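Local coordinates for protein phosphoribosylaminoimidazole carboxylase, ATPase subunit (Thermotoga maritima, PDB 3AX6) that probably catalyses the ATP-dependent carboxylation of 5-aminoimidazole ribonucleotide with bicarbonate to N5-carboxyaminoimidazole ribonucleotide in purine biosynthesis, at residues 97-105 and 134-142; 114-122 and 165-173. All coordinates share one frame; numbering follows the deposited sequence.

Contact 1. Residues 97-105 and 134-142. With ADP (adenosine-5'-diphosphate), chain E.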
loop_
_atom_site.group_PDB
_atom_site.type_symbol
_atom_site.label_atom_id
_atom_site.label_comp_id
_atom_site.label_asym_id
_atom_site.label_seq_id
_atom_site.Cartn_x
_atom_site.Cartn_y
_atom_site.Cartn_z
ATOM N N ILE A 97 2.426 27.700 -15.651
ATOM C CA ILE A 97 2.310 27.383 -17.070
ATOM C C ILE A 97 1.115 26.477 -17.355
ATOM O O ILE A 97 0.406 26.660 -18.345
ATOM C CB ILE A 97 3.577 26.677 -17.589
ATOM C CG1 ILE A 97 4.727 27.676 -17.696
ATOM C CG2 ILE A 97 3.305 26.037 -18.939
ATOM C CD1 ILE A 97 6.008 27.086 -18.281
ATOM N N ILE A 98 0.897 25.497 -16.484
ATOM C CA ILE A 98 -0.195 24.551 -16.654
ATOM C C ILE A 98 -1.584 25.107 -16.320
ATOM O O ILE A 98 -2.566 24.753 -16.972
ATOM C CB ILE A 98 0.062 23.286 -15.813
ATOM C CG1 ILE A 98 1.400 22.668 -16.219
ATOM C CG2 ILE A 98 -1.068 22.285 -16.013
ATOM C CD1 ILE A 98 1.821 21.490 -15.366
ATOM N N GLN A 99 -1.664 25.978 -15.320
ATOM C CA GLN A 99 -2.942 26.564 -14.909
ATOM C C GLN A 99 -3.720 27.285 -16.006
ATOM O O GLN A 99 -4.947 27.349 -15.963
ATOM C CB GLN A 99 -2.732 27.545 -13.760
ATOM C CG GLN A 99 -2.405 26.901 -12.437
ATOM C CD GLN A 99 -2.709 27.824 -11.281
ATOM O OE1 GLN A 99 -2.294 28.985 -11.271
ATOM N NE2 GLN A 99 -3.438 27.312 -10.298
ATOM N N ASP A 100 -3.009 27.849 -16.970
ATOM C CA ASP A 100 -3.658 28.558 -18.060
ATOM C C ASP A 100 -3.467 27.749 -19.334
ATOM O O ASP A 100 -2.349 27.592 -19.830
ATOM C CB ASP A 100 -3.061 29.959 -18.192
ATOM C CG ASP A 100 -3.587 30.711 -19.396
ATOM O OD1 ASP A 100 -3.337 31.933 -19.484
ATOM O OD2 ASP A 100 -4.237 30.086 -20.260
ATOM N N LYS A 101 -4.572 27.234 -19.859
ATOM C CA LYS A 101 -4.528 26.408 -21.052
ATOM C C LYS A 101 -3.865 27.053 -22.253
ATOM O O LYS A 101 -3.228 26.364 -23.040
ATOM C CB LYS A 101 -5.934 25.951 -21.428
ATOM C CG LYS A 101 -6.563 24.994 -20.429
ATOM C CD LYS A 101 -7.751 24.277 -21.050
ATOM C CE LYS A 101 -8.276 23.189 -20.137
ATOM N NZ LYS A 101 -9.307 22.366 -20.822
ATOM N N PHE A 102 -4.006 28.366 -22.404
ATOM C CA PHE A 102 -3.391 29.035 -23.545
ATOM C C PHE A 102 -1.875 29.107 -23.404
ATOM O O PHE A 102 -1.140 28.739 -24.320
ATOM C CB PHE A 102 -3.957 30.446 -23.740
ATOM C CG PHE A 102 -3.357 31.167 -24.913
ATOM C CD1 PHE A 102 -2.394 32.151 -24.726
ATOM C CD2 PHE A 102 -3.716 30.821 -26.210
ATOM C CE1 PHE A 102 -1.796 32.776 -25.814
ATOM C CE2 PHE A 102 -3.126 31.440 -27.303
ATOM C CZ PHE A 102 -2.163 32.419 -27.106
ATOM N N VAL A 103 -1.402 29.585 -22.260
ATOM C CA VAL A 103 0.036 29.660 -22.039
ATOM C C VAL A 103 0.598 28.240 -22.150
ATOM O O VAL A 103 1.685 28.032 -22.694
ATOM C CB VAL A 103 0.365 30.259 -20.653
ATOM C CG1 VAL A 103 -0.161 31.687 -20.563
ATOM C CG2 VAL A 103 -0.252 29.418 -19.569
ATOM N N GLN A 104 -0.160 27.264 -21.652
ATOM C CA GLN A 104 0.258 25.865 -21.718
ATOM C C GLN A 104 0.464 25.450 -23.172
ATOM O O GLN A 104 1.489 24.866 -23.513
ATOM C CB GLN A 104 -0.784 24.959 -21.056
ATOM C CG GLN A 104 -0.544 23.473 -21.292
ATOM C CD GLN A 104 -1.523 22.593 -20.545
ATOM O OE1 GLN A 104 -2.052 21.628 -21.101
ATOM N NE2 GLN A 104 -1.764 22.912 -19.281
ATOM N N LYS A 105 -0.512 25.758 -24.027
ATOM C CA LYS A 105 -0.425 25.434 -25.453
ATOM C C LYS A 105 0.752 26.168 -26.107
ATOM O O LYS A 105 1.474 25.607 -26.929
ATOM C CB LYS A 105 -1.723 25.829 -26.168
ATOM C CG LYS A 105 -2.935 24.975 -25.816
ATOM C CD LYS A 105 -2.716 23.533 -26.228
ATOM C CE LYS A 105 -3.897 22.653 -25.862
ATOM N NZ LYS A 105 -3.634 21.226 -26.205
ATOM N N PRO A 134 -16.755 22.685 -37.608
ATOM C CA PRO A 134 -16.890 23.045 -36.197
ATOM C C PRO A 134 -15.535 23.398 -35.613
ATOM O O PRO A 134 -14.498 23.045 -36.177
ATOM C CB PRO A 134 -17.445 21.774 -35.585
ATOM C CG PRO A 134 -16.672 20.726 -36.333
ATOM C CD PRO A 134 -16.766 21.220 -37.769
ATOM N N VAL A 135 -15.548 24.100 -34.486
ATOM C CA VAL A 135 -14.312 24.475 -33.809
ATOM C C VAL A 135 -14.528 24.339 -32.300
ATOM O O VAL A 135 -15.641 24.498 -31.804
ATOM C CB VAL A 135 -13.879 25.917 -34.163
ATOM C CG1 VAL A 135 -14.826 26.923 -33.549
ATOM C CG2 VAL A 135 -12.460 26.151 -33.693
ATOM N N VAL A 136 -13.460 24.026 -31.576
ATOM C CA VAL A 136 -13.557 23.846 -30.134
ATOM C C VAL A 136 -13.077 25.058 -29.349
ATOM O O VAL A 136 -11.975 25.560 -29.572
ATOM C CB VAL A 136 -12.746 22.620 -29.682
ATOM C CG1 VAL A 136 -13.019 22.325 -28.217
ATOM C CG2 VAL A 136 -13.099 21.429 -30.539
ATOM N N GLN A 137 -13.920 25.528 -28.435
ATOM C CA GLN A 137 -13.588 26.666 -27.588
ATOM C C GLN A 137 -13.311 26.167 -26.164
ATOM O O GLN A 137 -14.032 25.317 -25.636
ATOM C CB GLN A 137 -14.738 27.685 -27.563
ATOM C CG GLN A 137 -14.474 28.855 -26.613
ATOM C CD GLN A 137 -15.677 29.760 -26.409
ATOM O OE1 GLN A 137 -16.781 29.296 -26.133
ATOM N NE2 GLN A 137 -15.457 31.066 -26.525
ATOM N N LYS A 138 -12.260 26.699 -25.553
ATOM C CA LYS A 138 -11.882 26.299 -24.208
ATOM C C LYS A 138 -11.563 27.497 -23.335
ATOM O O LYS A 138 -10.936 28.452 -23.786
ATOM C CB LYS A 138 -10.654 25.387 -24.255
ATOM C CG LYS A 138 -10.884 24.074 -24.975
ATOM C CD LYS A 138 -9.647 23.196 -24.928
ATOM C CE LYS A 138 -9.990 21.774 -25.313
ATOM N NZ LYS A 138 -8.811 20.882 -25.249
ATOM N N ALA A 139 -11.999 27.442 -22.084
ATOM C CA ALA A 139 -11.714 28.522 -21.150
ATOM C C ALA A 139 -10.211 28.486 -20.879
ATOM O O ALA A 139 -9.614 27.408 -20.831
ATOM C CB ALA A 139 -12.488 28.318 -19.858
ATOM N N ARG A 140 -9.594 29.654 -20.720
ATOM C CA ARG A 140 -8.163 29.704 -20.444
ATOM C C ARG A 140 -7.886 29.168 -19.049
ATOM O O ARG A 140 -6.946 28.400 -18.846
ATOM C CB ARG A 140 -7.637 31.135 -20.537
ATOM C CG ARG A 140 -7.667 31.716 -21.926
ATOM C CD ARG A 140 -6.968 33.064 -21.958
ATOM N NE ARG A 140 -5.542 32.939 -21.668
ATOM C CZ ARG A 140 -4.657 33.921 -21.825
ATOM N NH1 ARG A 140 -5.052 35.110 -22.267
ATOM N NH2 ARG A 140 -3.376 33.713 -21.552
ATOM N N LYS A 141 -8.711 29.576 -18.091
ATOM C CA LYS A 141 -8.543 29.140 -16.714
ATOM C C LYS A 141 -9.809 28.569 -16.078
ATOM O O LYS A 141 -9.753 27.998 -14.987
ATOM C CB LYS A 141 -8.015 30.294 -15.856
ATOM C CG LYS A 141 -6.529 30.573 -16.035
ATOM C CD LYS A 141 -6.020 31.574 -15.004
ATOM C CE LYS A 141 -4.496 31.637 -14.995
ATOM N NZ LYS A 141 -3.973 32.594 -13.977
ATOM N N GLY A 142 -10.948 28.718 -16.745
ATOM C CA GLY A 142 -12.181 28.190 -16.189
ATOM C C GLY A 142 -13.424 28.945 -16.612
ATOM O O GLY A 142 -14.543 28.529 -16.307
HETATM P PB ADP E . -11.474 19.175 -19.221
HETATM O O1B ADP E . -10.544 18.033 -18.991
HETATM O O2B ADP E . -12.994 18.674 -18.965
HETATM O O3B ADP E . -11.077 20.417 -18.157
HETATM P PA ADP E . -10.798 18.739 -21.887
HETATM O O1A ADP E . -9.711 19.417 -22.634
HETATM O O2A ADP E . -10.215 17.360 -21.264
HETATM O O3A ADP E . -11.361 19.787 -20.745
HETATM O "O5'" ADP E . -12.022 18.451 -22.922
HETATM C "C5'" ADP E . -12.784 17.331 -22.440
HETATM C "C4'" ADP E . -13.172 16.406 -23.598
HETATM O "O4'" ADP E . -13.535 17.180 -24.788
HETATM C "C3'" ADP E . -12.004 15.492 -24.006
HETATM O "O3'" ADP E . -11.948 14.295 -23.216
HETATM C "C2'" ADP E . -12.277 15.239 -25.487
HETATM O "O2'" ADP E . -13.116 14.096 -25.671
HETATM C "C1'" ADP E . -12.940 16.546 -25.962
HETATM N N9 ADP E . -11.971 17.435 -26.638
HETATM C C8 ADP E . -11.042 18.257 -26.048
HETATM N N7 ADP E . -10.354 18.889 -26.951
HETATM C C5 ADP E . -10.787 18.527 -28.177
HETATM C C6 ADP E . -10.434 18.865 -29.512
HETATM N N6 ADP E . -9.424 19.767 -29.758
HETATM N N1 ADP E . -11.104 18.289 -30.534
HETATM C C2 ADP E . -12.087 17.410 -30.319
HETATM N N3 ADP E . -12.450 17.062 -29.080
HETATM C C4 ADP E . -11.835 17.588 -27.996
#
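R140, just past the end of strand 135-139, wraps its side chain round the start of helix 101-110. Its CB and CG pass beside D100, with R140 CB 3.6 Å from D100 OD2. The chain then bends at chi3 (65°), which turns the guanidinium in against D100 and F102. NE makes two weak bonds, one to each carboxylate oxygen of D100. R140 CZ lies 4.0 Å from F102 CB, and F102 CD1 sits over one face of the guanidinium. At the tip, R140 NH2 closes a salt bridge of 2.7 Å on the syn lone pair of D100 OD1, the acceptor lying 31° out of the guanidinium plane. V103 CG1 comes up to the group's edge. D100 is also the N-cap of the helix: D100 OD2 takes F102 N from above the carboxylate plane, at 2.8 Å. The backbone adds a bond from K101 N to R140 O (2.8 Å). From the same helix turn K101 reaches out extended, its CD passing A139 O, to a weak bond between its NZ and ADP O3A. K138, on the strand, places K138 NZ 3.0 Å from ADP N7 and also bonds O1A; E169 pairs with it as a salt bridge. Two lysines, one from each side of the contact, thus converge on the diphosphate, and their positive charge would be expected to offset the negative charge of the nucleotide's phosphates.

Contact 2. Residues 114-122 and 165-173. With ADP (adenosine-5'-diphosphate), chain E.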
loop_
_atom_site.group_PDB
_atom_site.type_symbol
_atom_site.label_atom_id
_atom_site.label_comp_id
_atom_site.label_asym_id
_atom_site.label_seq_id
_atom_site.Cartn_x
_atom_site.Cartn_y
_atom_site.Cartn_z
ATOM N N PRO A 114 3.865 17.970 -30.009
ATOM C CA PRO A 114 2.660 17.841 -30.847
ATOM C C PRO A 114 1.376 18.274 -30.137
ATOM O O PRO A 114 1.040 17.754 -29.074
ATOM C CB PRO A 114 2.646 16.357 -31.209
ATOM C CG PRO A 114 4.101 15.990 -31.192
ATOM C CD PRO A 114 4.581 16.685 -29.937
ATOM N N VAL A 115 0.654 19.208 -30.748
ATOM C CA VAL A 115 -0.574 19.737 -30.167
ATOM C C VAL A 115 -1.516 20.243 -31.260
ATOM O O VAL A 115 -1.069 20.631 -32.335
ATOM C CB VAL A 115 -0.230 20.907 -29.213
ATOM C CG1 VAL A 115 0.492 22.010 -29.986
ATOM C CG2 VAL A 115 -1.473 21.458 -28.572
ATOM N N PRO A 116 -2.837 20.236 -31.003
ATOM C CA PRO A 116 -3.807 20.713 -31.994
ATOM C C PRO A 116 -3.586 22.194 -32.324
ATOM O O PRO A 116 -3.128 22.956 -31.472
ATOM C CB PRO A 116 -5.147 20.493 -31.297
ATOM C CG PRO A 116 -4.887 19.306 -30.430
ATOM C CD PRO A 116 -3.527 19.606 -29.860
ATOM N N GLU A 117 -3.902 22.598 -33.554
ATOM C CA GLU A 117 -3.754 23.998 -33.956
ATOM C C GLU A 117 -4.683 24.820 -33.072
ATOM O O GLU A 117 -5.839 24.458 -32.887
ATOM C CB GLU A 117 -4.176 24.189 -35.411
ATOM C CG GLU A 117 -3.151 24.889 -36.273
ATOM C CD GLU A 117 -2.334 23.914 -37.091
ATOM O OE1 GLU A 117 -2.929 23.198 -37.931
ATOM O OE2 GLU A 117 -1.101 23.860 -36.895
ATOM N N TYR A 118 -4.191 25.927 -32.534
ATOM C CA TYR A 118 -5.018 26.752 -31.663
ATOM C C TYR A 118 -4.858 28.240 -31.976
ATOM O O TYR A 118 -4.027 28.632 -32.799
ATOM C CB TYR A 118 -4.655 26.479 -30.202
ATOM C CG TYR A 118 -3.257 26.914 -29.873
ATOM C CD1 TYR A 118 -3.026 28.090 -29.168
ATOM C CD2 TYR A 118 -2.158 26.183 -30.318
ATOM C CE1 TYR A 118 -1.736 28.529 -28.914
ATOM C CE2 TYR A 118 -0.867 26.612 -30.069
ATOM C CZ TYR A 118 -0.663 27.788 -29.365
ATOM O OH TYR A 118 0.613 28.225 -29.108
ATOM N N LYS A 119 -5.651 29.060 -31.299
ATOM C CA LYS A 119 -5.638 30.499 -31.518
ATOM C C LYS A 119 -6.371 31.207 -30.372
ATOM O O LYS A 119 -7.433 30.764 -29.936
ATOM C CB LYS A 119 -6.329 30.790 -32.852
ATOM C CG LYS A 119 -6.544 32.255 -33.197
ATOM C CD LYS A 119 -5.286 32.914 -33.735
ATOM C CE LYS A 119 -5.620 33.817 -34.922
ATOM N NZ LYS A 119 -6.784 34.713 -34.649
ATOM N N LEU A 120 -5.795 32.301 -29.885
ATOM C CA LEU A 120 -6.394 33.072 -28.798
ATOM C C LEU A 120 -7.561 33.888 -29.348
ATOM O O LEU A 120 -7.477 34.420 -30.457
ATOM C CB LEU A 120 -5.344 34.009 -28.192
ATOM C CG LEU A 120 -5.765 34.944 -27.056
ATOM C CD1 LEU A 120 -6.206 34.144 -25.841
ATOM C CD2 LEU A 120 -4.594 35.844 -26.704
ATOM N N VAL A 121 -8.650 33.991 -28.589
ATOM C CA VAL A 121 -9.792 34.762 -29.069
ATOM C C VAL A 121 -9.653 36.254 -28.780
ATOM O O VAL A 121 -9.497 36.672 -27.630
ATOM C CB VAL A 121 -11.148 34.269 -28.477
ATOM C CG1 VAL A 121 -11.312 32.787 -28.717
ATOM C CG2 VAL A 121 -11.238 34.592 -27.003
ATOM N N LYS A 122 -9.681 37.048 -29.845
ATOM C CA LYS A 122 -9.605 38.502 -29.741
ATOM C C LYS A 122 -11.025 38.953 -30.040
ATOM O O LYS A 122 -11.619 39.731 -29.297
ATOM C CB LYS A 122 -8.637 39.071 -30.784
ATOM C CG LYS A 122 -7.186 38.624 -30.609
ATOM C CD LYS A 122 -6.581 39.161 -29.316
ATOM C CE LYS A 122 -5.120 38.751 -29.177
ATOM N NZ LYS A 122 -4.477 39.332 -27.963
ATOM N N GLU A 165 -12.215 34.967 -21.105
ATOM C CA GLU A 165 -11.022 34.725 -21.896
ATOM C C GLU A 165 -10.909 33.249 -22.224
ATOM O O GLU A 165 -10.696 32.413 -21.347
ATOM C CB GLU A 165 -9.791 35.188 -21.132
ATOM C CG GLU A 165 -9.820 36.660 -20.819
ATOM C CD GLU A 165 -8.731 37.057 -19.863
ATOM O OE1 GLU A 165 -8.661 38.253 -19.514
ATOM O OE2 GLU A 165 -7.947 36.173 -19.458
ATOM N N THR A 166 -11.066 32.936 -23.500
ATOM C CA THR A 166 -10.992 31.567 -23.964
ATOM C C THR A 166 -10.078 31.565 -25.166
ATOM O O THR A 166 -9.623 32.614 -25.605
ATOM C CB THR A 166 -12.369 31.056 -24.428
ATOM O OG1 THR A 166 -12.762 31.765 -25.610
ATOM C CG2 THR A 166 -13.417 31.270 -23.344
ATOM N N TYR A 167 -9.795 30.380 -25.682
ATOM C CA TYR A 167 -8.977 30.260 -26.873
ATOM C C TYR A 167 -9.675 29.213 -27.721
ATOM O O TYR A 167 -10.573 28.521 -27.248
ATOM C CB TYR A 167 -7.536 29.843 -26.540
ATOM C CG TYR A 167 -7.363 28.440 -25.996
ATOM C CD1 TYR A 167 -7.727 28.120 -24.685
ATOM C CD2 TYR A 167 -6.823 27.429 -26.791
ATOM C CE1 TYR A 167 -7.555 26.824 -24.181
ATOM C CE2 TYR A 167 -6.650 26.132 -26.297
ATOM C CZ TYR A 167 -7.016 25.838 -24.994
ATOM O OH TYR A 167 -6.844 24.557 -24.515
ATOM N N LEU A 168 -9.279 29.114 -28.979
ATOM C CA LEU A 168 -9.880 28.156 -29.888
ATOM C C LEU A 168 -8.855 27.128 -30.340
ATOM O O LEU A 168 -7.650 27.387 -30.333
ATOM C CB LEU A 168 -10.417 28.887 -31.123
ATOM C CG LEU A 168 -11.879 29.312 -31.243
ATOM C CD1 LEU A 168 -12.361 30.018 -30.003
ATOM C CD2 LEU A 168 -12.001 30.217 -32.457
ATOM N N GLU A 169 -9.337 25.952 -30.715
ATOM C CA GLU A 169 -8.461 24.924 -31.249
ATOM C C GLU A 169 -9.250 24.062 -32.222
ATOM O O GLU A 169 -10.474 23.929 -32.112
ATOM C CB GLU A 169 -7.798 24.088 -30.140
ATOM C CG GLU A 169 -8.676 23.193 -29.298
ATOM C CD GLU A 169 -7.851 22.415 -28.271
ATOM O OE1 GLU A 169 -7.113 23.054 -27.493
ATOM O OE2 GLU A 169 -7.931 21.168 -28.238
ATOM N N GLU A 170 -8.546 23.507 -33.200
ATOM C CA GLU A 170 -9.177 22.689 -34.223
ATOM C C GLU A 170 -9.831 21.451 -33.635
ATOM O O GLU A 170 -9.370 20.914 -32.625
ATOM C CB GLU A 170 -8.145 22.275 -35.270
ATOM C CG GLU A 170 -7.077 21.333 -34.747
ATOM C CD GLU A 170 -6.149 20.859 -35.841
ATOM O OE1 GLU A 170 -6.663 20.364 -36.868
ATOM O OE2 GLU A 170 -4.913 20.975 -35.675
ATOM N N PHE A 171 -10.906 21.005 -34.276
ATOM C CA PHE A 171 -11.615 19.819 -33.827
ATOM C C PHE A 171 -10.805 18.588 -34.206
ATOM O O PHE A 171 -10.455 18.400 -35.370
ATOM C CB PHE A 171 -12.994 19.722 -34.473
ATOM C CG PHE A 171 -13.809 18.580 -33.957
ATOM C CD1 PHE A 171 -14.465 18.675 -32.737
ATOM C CD2 PHE A 171 -13.877 17.385 -34.663
ATOM C CE1 PHE A 171 -15.179 17.591 -32.221
ATOM C CE2 PHE A 171 -14.586 16.295 -34.160
ATOM C CZ PHE A 171 -15.238 16.397 -32.936
ATOM N N VAL A 172 -10.517 17.753 -33.216
ATOM C CA VAL A 172 -9.739 16.538 -33.418
ATOM C C VAL A 172 -10.624 15.289 -33.423
ATOM O O VAL A 172 -11.467 15.112 -32.541
ATOM C CB VAL A 172 -8.670 16.394 -32.292
ATOM C CG1 VAL A 172 -8.057 15.004 -32.319
ATOM C CG2 VAL A 172 -7.587 17.461 -32.456
ATOM N N GLU A 173 -10.440 14.432 -34.422
ATOM C CA GLU A 173 -11.208 13.192 -34.493
ATOM C C GLU A 173 -10.456 12.166 -33.662
ATOM O O GLU A 173 -9.540 11.496 -34.147
ATOM C CB GLU A 173 -11.348 12.700 -35.937
ATOM C CG GLU A 173 -11.998 13.710 -36.866
ATOM C CD GLU A 173 -12.499 13.089 -38.162
ATOM O OE1 GLU A 173 -11.749 12.304 -38.787
ATOM O OE2 GLU A 173 -13.647 13.394 -38.556
HETATM P PB ADP E . -11.474 19.175 -19.221
HETATM O O1B ADP E . -10.544 18.033 -18.991
HETATM O O2B ADP E . -12.994 18.674 -18.965
HETATM O O3B ADP E . -11.077 20.417 -18.157
HETATM P PA ADP E . -10.798 18.739 -21.887
HETATM O O1A ADP E . -9.711 19.417 -22.634
HETATM O O2A ADP E . -10.215 17.360 -21.264
HETATM O O3A ADP E . -11.361 19.787 -20.745
HETATM O "O5'" ADP E . -12.022 18.451 -22.922
HETATM C "C5'" ADP E . -12.784 17.331 -22.440
HETATM C "C4'" ADP E . -13.172 16.406 -23.598
HETATM O "O4'" ADP E . -13.535 17.180 -24.788
HETATM C "C3'" ADP E . -12.004 15.492 -24.006
HETATM O "O3'" ADP E . -11.948 14.295 -23.216
HETATM C "C2'" ADP E . -12.277 15.239 -25.487
HETATM O "O2'" ADP E . -13.116 14.096 -25.671
HETATM C "C1'" ADP E . -12.940 16.546 -25.962
HETATM N N9 ADP E . -11.971 17.435 -26.638
HETATM C C8 ADP E . -11.042 18.257 -26.048
HETATM N N7 ADP E . -10.354 18.889 -26.951
HETATM C C5 ADP E . -10.787 18.527 -28.177
HETATM C C6 ADP E . -10.434 18.865 -29.512
HETATM N N6 ADP E . -9.424 19.767 -29.758
HETATM N N1 ADP E . -11.104 18.289 -30.534
HETATM C C2 ADP E . -12.087 17.410 -30.319
HETATM N N3 ADP E . -12.450 17.062 -29.080
HETATM C C4 ADP E . -11.835 17.588 -27.996
#
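The side chains of E117 and E170 cross obliquely, yet their carboxylate planes are only 22° apart, with E117 OE1 3.7 Å from E170 OE2. Two like charges this close would probably disfavour each other, but the backbone holds one of them: E170 OE2 takes E117 N on its anti lone pair at 2.9 Å, nearly straight (169°). E170 CG sits between the backbone N and the carbonyl carbon (chi1 67°), and the chain, extended beyond, carries OE2 across to that amide. E170 N returns a bond to E117 O. With an alanine here the carboxylate is gone, which is likely to leave the E117 amide without its acceptor and P116 CB without the CG it packs on. P116 CG meets V172 CG2 at 3.8 Å, the two side chains crossing at about a right angle. Strand 118-120 is the edge strand of the four-stranded sheet of the ATP-grasp domain and runs antiparallel to 166-170, K119 and L168 forming the hydrogen-bonded pair, with L168 N to K119 O at 2.7 Å. On one face Y118 and Y167 stand with L120 and E169; Y118 CB comes to the edge of the Y167 ring, and the Y118 hydroxyl bonds E106. L168, on the face of K119, has L168 CD1 pressed tightly (3.2 Å) against V121 CG1 from the loop after the strand. From E169 onward the chain reads the adenine: E169 OE2 and E170 O accept from ADP N6, V172 N donates to ADP N1 at 2.8 Å, and F171 lays one ring face over ADP C2.

From the N terminus, the chain passes the parallel sheet of the preATP-grasp domain and enters helices 92-99 and 101-110, whose junction is the first half of contact 1. It next runs through 114-122, the first half of contact 2, before strand 135-139 returns to the helix start and closes contact 1. Strand 149-152 follows, and only then does 166-170 close contact 2, so the two loops cross. Contact 1 ties helix 101-110 to the end of strand 135-139; contact 2 pairs 118-120 with 166-170. Strands 135-139 and 166-170 are neighbours, V136 O probably bonded to E169 N, which brings both contacts onto one sheet. Both border the ADP, contact 1 at the phosphates and one side of the adenine, contact 2 at the adenine's N6 and N1.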